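Local atomic coordinates of putative methylthioribose-1-phosphate isomerase (PDB entry 6A34), a protein that probably catalyses the interconversion of 5-methylthioribose 1-phosphate and 5-methylthioribulose 1-phosphate, a step of the methionine salvage pathway. Residues V17-K22 against A66-A71; A50-T55 against K97-T102; L110-K115 against A136-D141. All blocks are in the same frame, centred on the assembly; numbering follows the deposited sequence.

Contact 1 of 3, residues V17-K22 against A66-A71; sequences VEYKNK and AGFGLA
Tyr-19 and Phe-68 meet with their rings nearly parallel, the planes 13° apart, yet this is not a full stack: the centroids lie 5.6 Å from each other and the rings barely overlap. What sits on the Phe-68 face is instead the CB of Tyr-19, 3.6 Å from the ring centroid in a CH-pi contact. The Tyr-19 ring reaches past Phe-68 because its CG stands anti to the backbone N (chi1 -176°), which carries the phenol along the helix to the next turn. There Ala-71 CB lies over one face of the tyrosine, 4.2 Å from its centroid. At the other end of the strand Val-17 CG1 touches the edge of the Phe-68 ring, 4.1 Å from its CD2. No hydrogen bond joins the two segments; the Tyr-19 hydroxyl is held by Glu-75, one turn beyond Ala-71 on the same helix. Phe-68 also packs edge-to-face with Tyr-137, its rim directed at the tyrosine face, and touches Val-24 of the neighbouring strand. With an alanine here, Tyr-19 CB and Val-17 CG1 would probably lose the ring they rest on, and a gap would open between strand and helix. The axes of strand 17-20 and helix 66-71 pass 9.1 Å apart and run at only 12° to each other. Val-17 and Tyr-19 point at the helix while Glu-18 points away, as in a strand packed by one face on a helix; within this chain 17-20 is an outermost strand of an antiparallel three-stranded sheet packed against the helices of the N-terminal part.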
# COMPACT_ATOMS: atom_id res chain seq x y z
N VAL A 17 -25.12 -5.20 -13.73
CA VAL A 17 -26.04 -4.45 -14.56
C VAL A 17 -27.01 -5.47 -15.16
O VAL A 17 -26.54 -6.51 -15.70
CB VAL A 17 -25.32 -3.70 -15.71
CG1 VAL A 17 -26.27 -2.81 -16.49
CG2 VAL A 17 -24.14 -2.88 -15.22
N GLU A 18 -28.32 -5.14 -15.11
CA GLU A 18 -29.44 -6.00 -15.60
C GLU A 18 -30.46 -5.09 -16.32
O GLU A 18 -30.60 -3.88 -16.02
CB GLU A 18 -30.09 -6.70 -14.40
CG GLU A 18 -30.38 -8.19 -14.56
CD GLU A 18 -30.66 -8.83 -13.20
OE1 GLU A 18 -31.49 -8.25 -12.47
OE2 GLU A 18 -29.98 -9.85 -12.82
N TYR A 19 -31.17 -5.66 -17.31
CA TYR A 19 -32.28 -4.96 -17.98
C TYR A 19 -33.54 -5.81 -17.88
O TYR A 19 -33.53 -6.96 -18.29
CB TYR A 19 -31.95 -4.64 -19.44
CG TYR A 19 -33.00 -3.84 -20.15
CD1 TYR A 19 -33.22 -2.52 -19.82
CD2 TYR A 19 -33.77 -4.39 -21.16
CE1 TYR A 19 -34.20 -1.77 -20.45
CE2 TYR A 19 -34.73 -3.64 -21.83
CZ TYR A 19 -34.94 -2.33 -21.47
OH TYR A 19 -35.88 -1.58 -22.10
N LYS A 20 -34.60 -5.21 -17.32
CA LYS A 20 -35.84 -5.92 -16.96
C LYS A 20 -36.97 -4.88 -16.90
O LYS A 20 -36.75 -3.80 -16.39
CB LYS A 20 -35.61 -6.62 -15.61
CG LYS A 20 -36.73 -7.53 -15.11
CD LYS A 20 -36.43 -8.22 -13.76
CE LYS A 20 -36.34 -7.30 -12.55
NZ LYS A 20 -34.96 -7.17 -12.01
N ASN A 21 -38.15 -5.18 -17.44
CA ASN A 21 -39.32 -4.25 -17.28
C ASN A 21 -38.98 -2.80 -17.68
O ASN A 21 -39.30 -1.86 -16.93
CB ASN A 21 -39.79 -4.16 -15.83
CG ASN A 21 -39.94 -5.51 -15.17
OD1 ASN A 21 -39.33 -5.76 -14.13
ND2 ASN A 21 -40.74 -6.36 -15.79
N LYS A 22 -38.31 -2.61 -18.81
CA LYS A 22 -37.99 -1.27 -19.33
C LYS A 22 -37.18 -0.46 -18.32
O LYS A 22 -37.24 0.76 -18.30
CB LYS A 22 -39.28 -0.51 -19.68
CG LYS A 22 -40.24 -1.27 -20.59
CD LYS A 22 -41.33 -0.37 -21.11
CE LYS A 22 -41.99 -0.88 -22.38
NZ LYS A 22 -43.10 -1.81 -22.07
N ALA A 66 -24.43 0.76 -21.22
CA ALA A 66 -24.65 1.69 -22.32
C ALA A 66 -25.56 1.05 -23.36
O ALA A 66 -26.40 1.73 -23.96
CB ALA A 66 -23.33 2.04 -22.95
N GLY A 67 -25.30 -0.24 -23.63
CA GLY A 67 -26.06 -1.02 -24.54
C GLY A 67 -27.51 -1.12 -24.09
O GLY A 67 -28.40 -1.00 -24.89
N PHE A 68 -27.72 -1.35 -22.78
CA PHE A 68 -29.07 -1.41 -22.22
C PHE A 68 -29.73 -0.03 -22.19
O PHE A 68 -30.92 0.04 -22.05
CB PHE A 68 -29.06 -2.01 -20.83
CG PHE A 68 -28.86 -3.50 -20.84
CD1 PHE A 68 -29.46 -4.29 -21.81
CD2 PHE A 68 -28.08 -4.12 -19.89
CE1 PHE A 68 -29.30 -5.66 -21.81
CE2 PHE A 68 -27.90 -5.49 -19.91
CZ PHE A 68 -28.50 -6.26 -20.87
N GLY A 69 -28.94 1.04 -22.29
CA GLY A 69 -29.47 2.39 -22.43
C GLY A 69 -30.15 2.60 -23.77
O GLY A 69 -31.15 3.32 -23.86
N LEU A 70 -29.63 1.95 -24.82
CA LEU A 70 -30.28 1.96 -26.13
C LEU A 70 -31.50 1.04 -26.16
O LEU A 70 -32.47 1.36 -26.79
CB LEU A 70 -29.25 1.57 -27.19
CG LEU A 70 -28.11 2.58 -27.34
CD1 LEU A 70 -27.07 2.06 -28.29
CD2 LEU A 70 -28.64 3.93 -27.81
N ALA A 71 -31.42 -0.12 -25.50
CA ALA A 71 -32.56 -1.01 -25.35
C ALA A 71 -33.70 -0.23 -24.69
O ALA A 71 -34.82 -0.22 -25.19
CB ALA A 71 -32.19 -2.22 -24.54

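Contact 2 of 3, residues A50-T55 against K97-T102; sequences AIKNMT and KNTRPT
Two bends in Arg-100, at chi2 (133°) and chi3 (96°), bring its guanidinium up to Ile-51 and Met-54 at the end of helix 44-52. Met-54 answers from the helix side: its backbone adopts a positive phi in a Schellman motif, and its side chain, extended beyond CG, lies across the arginine. Met-54 CG is placed over one guanidinium face, 3.5 Å from Arg-100 NH1, with the sulfur and terminal methyl continuing alongside. Ile-51 serves the same group in two ways. Its CG2 lies in the guanidinium plane at the edge, and its carbonyl oxygen, tilted relative to that plane, takes a hydrogen bond from Arg-100 NH2 at 2.7 Å. The N-H...O angle of 116° makes this bond weak despite its short length; Ile-51 O also accepts the backbone N of Met-54 at 3.2 Å, a bond of the helix end itself. NH2 has a further weak bond to Val-56 O. Beside the arginine, Thr-99 packs on the last helical turn. Its CB stands 3.5 Å from Ile-51 CG2, tighter than usual for two carbons, while OG1 is tied back to Leu-96 O in the helix that precedes the loop. Lys-52 adds only its aliphatic part, CG lying 3.5 Å from Thr-99 O, before its chain leads away. Arg-100 is a predicted substrate-binding residue, and the side chain of Arg-57, another, comes within about 4 Å. The Ile-51 carbonyl at the helix end, the Val-56 carbonyl just beyond it and a methionine across one face hold the guanidinium by two weak hydrogen bonds and apolar contact, which is consistent with a positive group kept in position for the anionic sugar phosphate.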
# COMPACT_ATOMS: atom_id res chain seq x y z
N ALA A 50 -25.28 7.70 -14.56
CA ALA A 50 -24.79 6.59 -13.72
C ALA A 50 -23.47 6.03 -14.27
O ALA A 50 -22.64 5.54 -13.51
CB ALA A 50 -25.84 5.51 -13.61
N ILE A 51 -23.23 6.16 -15.57
CA ILE A 51 -21.91 5.84 -16.12
C ILE A 51 -20.90 6.93 -15.71
O ILE A 51 -19.81 6.59 -15.26
CB ILE A 51 -21.98 5.64 -17.64
CG1 ILE A 51 -22.67 4.33 -18.00
CG2 ILE A 51 -20.59 5.73 -18.26
CD1 ILE A 51 -23.38 4.38 -19.32
N LYS A 52 -21.24 8.20 -15.91
CA LYS A 52 -20.37 9.35 -15.57
C LYS A 52 -20.04 9.38 -14.07
O LYS A 52 -18.91 9.66 -13.70
CB LYS A 52 -21.03 10.69 -15.91
CG LYS A 52 -20.79 11.24 -17.31
CD LYS A 52 -20.90 12.77 -17.40
CE LYS A 52 -21.95 13.38 -16.49
NZ LYS A 52 -22.27 14.78 -16.84
N ASN A 53 -21.08 9.16 -13.25
CA ASN A 53 -21.10 8.95 -11.78
C ASN A 53 -20.18 7.83 -11.27
O ASN A 53 -19.91 7.78 -10.08
CB ASN A 53 -22.48 8.41 -11.34
CG ASN A 53 -23.26 9.42 -10.54
OD1 ASN A 53 -22.66 10.30 -9.94
ND2 ASN A 53 -24.57 9.30 -10.51
N MET A 54 -19.86 6.85 -12.12
CA MET A 54 -19.23 5.57 -11.73
C MET A 54 -20.08 4.82 -10.68
O MET A 54 -19.56 4.09 -9.80
CB MET A 54 -17.80 5.81 -11.27
CG MET A 54 -16.98 6.48 -12.38
SD MET A 54 -15.23 6.76 -12.04
CE MET A 54 -14.81 7.88 -13.38
N THR A 55 -21.41 4.93 -10.81
CA THR A 55 -22.39 4.07 -10.12
C THR A 55 -22.18 2.62 -10.60
O THR A 55 -22.23 1.65 -9.83
CB THR A 55 -23.82 4.57 -10.37
OG1 THR A 55 -23.99 5.85 -9.75
CG2 THR A 55 -24.89 3.63 -9.86
N LYS A 97 -22.47 7.86 -25.56
CA LYS A 97 -21.10 7.85 -26.05
C LYS A 97 -20.23 8.79 -25.20
O LYS A 97 -19.11 8.42 -24.82
CB LYS A 97 -21.07 8.25 -27.53
CG LYS A 97 -19.77 7.96 -28.26
CD LYS A 97 -19.71 8.58 -29.63
CE LYS A 97 -18.66 7.95 -30.50
NZ LYS A 97 -18.95 8.12 -31.95
N ASN A 98 -20.79 9.96 -24.86
CA ASN A 98 -20.07 11.09 -24.24
C ASN A 98 -20.23 11.07 -22.71
O ASN A 98 -20.50 12.08 -22.08
CB ASN A 98 -20.53 12.42 -24.84
CG ASN A 98 -20.51 12.42 -26.36
OD1 ASN A 98 -21.48 12.80 -27.00
ND2 ASN A 98 -19.41 11.97 -26.95
N THR A 99 -20.08 9.89 -22.11
CA THR A 99 -20.08 9.77 -20.66
C THR A 99 -18.62 9.66 -20.20
O THR A 99 -18.12 10.50 -19.46
CB THR A 99 -20.96 8.61 -20.19
OG1 THR A 99 -20.69 7.48 -21.03
CG2 THR A 99 -22.44 8.94 -20.22
N ARG A 100 -17.96 8.60 -20.70
CA ARG A 100 -16.53 8.38 -20.59
C ARG A 100 -16.03 8.09 -22.00
O ARG A 100 -15.99 6.93 -22.41
CB ARG A 100 -16.23 7.24 -19.59
CG ARG A 100 -16.19 7.70 -18.13
CD ARG A 100 -16.97 6.81 -17.18
NE ARG A 100 -16.17 5.81 -16.49
CZ ARG A 100 -16.65 4.90 -15.63
NH1 ARG A 100 -15.81 4.29 -14.81
NH2 ARG A 100 -17.95 4.62 -15.57
N PRO A 101 -15.73 9.15 -22.80
CA PRO A 101 -15.20 9.01 -24.16
C PRO A 101 -13.95 8.14 -24.42
O PRO A 101 -13.58 7.95 -25.59
CB PRO A 101 -14.80 10.45 -24.52
CG PRO A 101 -15.78 11.30 -23.73
CD PRO A 101 -15.97 10.55 -22.43
N THR A 102 -13.32 7.62 -23.36
CA THR A 102 -12.06 6.86 -23.42
C THR A 102 -12.30 5.35 -23.20
O THR A 102 -11.72 4.53 -23.94
CB THR A 102 -11.03 7.46 -22.44
OG1 THR A 102 -10.61 6.41 -21.57
CG2 THR A 102 -11.57 8.61 -21.61

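Contact 3 of 3, residues L110-K115 against A136-D141; sequences LNRIKK and AYKIAD
The Arg-112 guanidinium lies with one face against Ile-139, whose CG1 is 3.8 Å from Arg-112 NH1. Lys-138 approaches the same group obliquely, with CB 4.1 Å from Arg-112 NH2, the two side chains crossing at about a right angle. A fully extended chain from CG to NE, with chi1 at 179°, gives the arginine its reach: it slides past Ile-139 in the opposite direction, and Arg-112 CD also rests on the isoleucine. Its polar atoms are satisfied by the facing helix just beyond the segment: NE forms a salt bridge with Glu-135 and NH1 another with Glu-142. Lying about one turn before and after Ile-139, these acids anchor the group from two points, probably fix its rotation over the isoleucine, and probably offset the nearby positive charge of Lys-138, whose NZ is 5.3 Å from Arg-112 NH2 and has a long, weak ion pair of its own with Glu-135. On the inner side the chemistry turns apolar. The buried Ile-113 meets Ile-139 end to end, CD1 to CD1 at 3.9 Å, the side chains crossing obliquely, and Ile-113 CD1 also lies 4.4 Å from Ala-136 CB. Phe-89 of helix 82-97 also touches Ile-113, bringing a third helix to this core. No hydrogen bond passes between the two segments. Their axes come within 10.7 Å and run in nearly opposite directions, at 149°. Apolar contact between the helices with ion pairs at the solvent margin is usual for amphipathic helices packed antiparallel; here helices 104-119 and 125-157 form such a pair within the helical N-terminal region, where helices 59-76 and 82-97 also pack on these segments.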
# COMPACT_ATOMS: atom_id res chain seq x y z
N LEU A 110 -21.86 0.36 -28.03
CA LEU A 110 -22.71 1.30 -28.68
C LEU A 110 -22.59 1.16 -30.19
O LEU A 110 -23.59 1.11 -30.87
CB LEU A 110 -22.35 2.73 -28.27
CG LEU A 110 -22.71 3.08 -26.83
CD1 LEU A 110 -22.28 4.50 -26.50
CD2 LEU A 110 -24.19 2.87 -26.57
N ASN A 111 -21.36 1.13 -30.69
CA ASN A 111 -21.09 1.01 -32.10
C ASN A 111 -21.63 -0.30 -32.69
O ASN A 111 -22.01 -0.36 -33.84
CB ASN A 111 -19.60 1.10 -32.41
CG ASN A 111 -19.29 2.39 -33.11
OD1 ASN A 111 -19.11 3.43 -32.47
ND2 ASN A 111 -19.31 2.35 -34.43
N ARG A 112 -21.56 -1.38 -31.92
CA ARG A 112 -22.10 -2.68 -32.31
C ARG A 112 -23.62 -2.57 -32.58
O ARG A 112 -24.13 -3.19 -33.51
CB ARG A 112 -21.84 -3.69 -31.19
CG ARG A 112 -22.36 -5.09 -31.46
CD ARG A 112 -21.90 -6.08 -30.39
NE ARG A 112 -22.61 -7.35 -30.46
CZ ARG A 112 -22.28 -8.40 -29.75
NH1 ARG A 112 -21.31 -8.27 -28.86
NH2 ARG A 112 -22.88 -9.56 -29.94
N ILE A 113 -24.32 -1.79 -31.75
CA ILE A 113 -25.77 -1.64 -31.87
C ILE A 113 -26.12 -0.65 -33.00
O ILE A 113 -26.88 -0.99 -33.90
CB ILE A 113 -26.37 -1.24 -30.53
CG1 ILE A 113 -26.15 -2.38 -29.52
CG2 ILE A 113 -27.84 -0.85 -30.70
CD1 ILE A 113 -26.75 -2.12 -28.17
N LYS A 114 -25.56 0.56 -32.92
CA LYS A 114 -25.54 1.55 -34.00
C LYS A 114 -25.39 0.86 -35.38
O LYS A 114 -26.23 1.06 -36.25
CB LYS A 114 -24.42 2.55 -33.69
CG LYS A 114 -23.98 3.46 -34.83
CD LYS A 114 -24.94 4.58 -35.13
CE LYS A 114 -24.24 5.80 -35.69
NZ LYS A 114 -25.23 6.86 -36.01
N LYS A 115 -24.34 0.05 -35.55
CA LYS A 115 -24.01 -0.56 -36.83
C LYS A 115 -25.11 -1.56 -37.23
O LYS A 115 -25.48 -1.65 -38.38
CB LYS A 115 -22.66 -1.29 -36.80
CG LYS A 115 -21.87 -1.31 -38.11
CD LYS A 115 -22.68 -0.97 -39.36
CE LYS A 115 -21.86 -0.65 -40.59
NZ LYS A 115 -21.84 -1.80 -41.54
N ALA A 136 -28.48 -5.83 -27.00
CA ALA A 136 -28.04 -5.41 -25.67
C ALA A 136 -27.95 -6.63 -24.74
O ALA A 136 -27.00 -6.75 -23.96
CB ALA A 136 -28.94 -4.34 -25.12
N TYR A 137 -28.89 -7.58 -24.87
CA TYR A 137 -28.84 -8.78 -24.04
C TYR A 137 -27.63 -9.63 -24.44
O TYR A 137 -27.01 -10.27 -23.60
CB TYR A 137 -30.12 -9.60 -24.10
CG TYR A 137 -31.22 -9.09 -23.19
CD1 TYR A 137 -31.06 -9.07 -21.81
CD2 TYR A 137 -32.42 -8.63 -23.71
CE1 TYR A 137 -32.06 -8.61 -20.97
CE2 TYR A 137 -33.43 -8.18 -22.88
CZ TYR A 137 -33.25 -8.15 -21.51
OH TYR A 137 -34.22 -7.70 -20.70
N LYS A 138 -27.33 -9.65 -25.74
CA LYS A 138 -26.23 -10.43 -26.26
C LYS A 138 -24.89 -9.91 -25.69
O LYS A 138 -24.04 -10.70 -25.39
CB LYS A 138 -26.22 -10.37 -27.79
CG LYS A 138 -26.86 -11.52 -28.54
CD LYS A 138 -26.55 -11.37 -30.03
CE LYS A 138 -27.28 -12.30 -30.97
NZ LYS A 138 -27.06 -11.85 -32.37
N ILE A 139 -24.72 -8.59 -25.62
CA ILE A 139 -23.52 -7.97 -25.10
C ILE A 139 -23.33 -8.41 -23.65
O ILE A 139 -22.27 -8.90 -23.28
CB ILE A 139 -23.58 -6.44 -25.28
CG1 ILE A 139 -23.54 -6.08 -26.76
CG2 ILE A 139 -22.45 -5.74 -24.51
CD1 ILE A 139 -23.97 -4.64 -27.05
N ALA A 140 -24.38 -8.31 -22.83
CA ALA A 140 -24.30 -8.67 -21.44
C ALA A 140 -23.99 -10.16 -21.31
O ALA A 140 -23.05 -10.50 -20.60
CB ALA A 140 -25.54 -8.30 -20.69
N ASP A 141 -24.76 -11.01 -22.00
CA ASP A 141 -24.67 -12.47 -21.84
C ASP A 141 -23.31 -13.00 -22.30
O ASP A 141 -22.85 -14.00 -21.78
CB ASP A 141 -25.77 -13.21 -22.62
CG ASP A 141 -27.19 -12.92 -22.13
OD1 ASP A 141 -27.34 -12.53 -20.96
OD2 ASP A 141 -28.12 -13.01 -22.98

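In the fold
Contact 1 is the buried member of the set, contact 3 is partly buried and contact 2 lies at the surface. Helix 59-76 ties the first and third together: Leu-70 packs on Leu-110, Gly-67 and Phe-68 lie against Ala-136, and the Tyr-137 hydroxyl probably bonds to Tyr-19 O, with contact centres about 10 Å apart. Contact 2 joins a helix end to a loop and touches both others more lightly, through Ile-51 on Ala-66 and Lys-97 on Leu-110. The chemistry follows: rings and methyls inside contact 1, isoleucines flanked by salt bridges in contact 3, and in contact 2 an arginine of the predicted substrate site on backbone carbonyls.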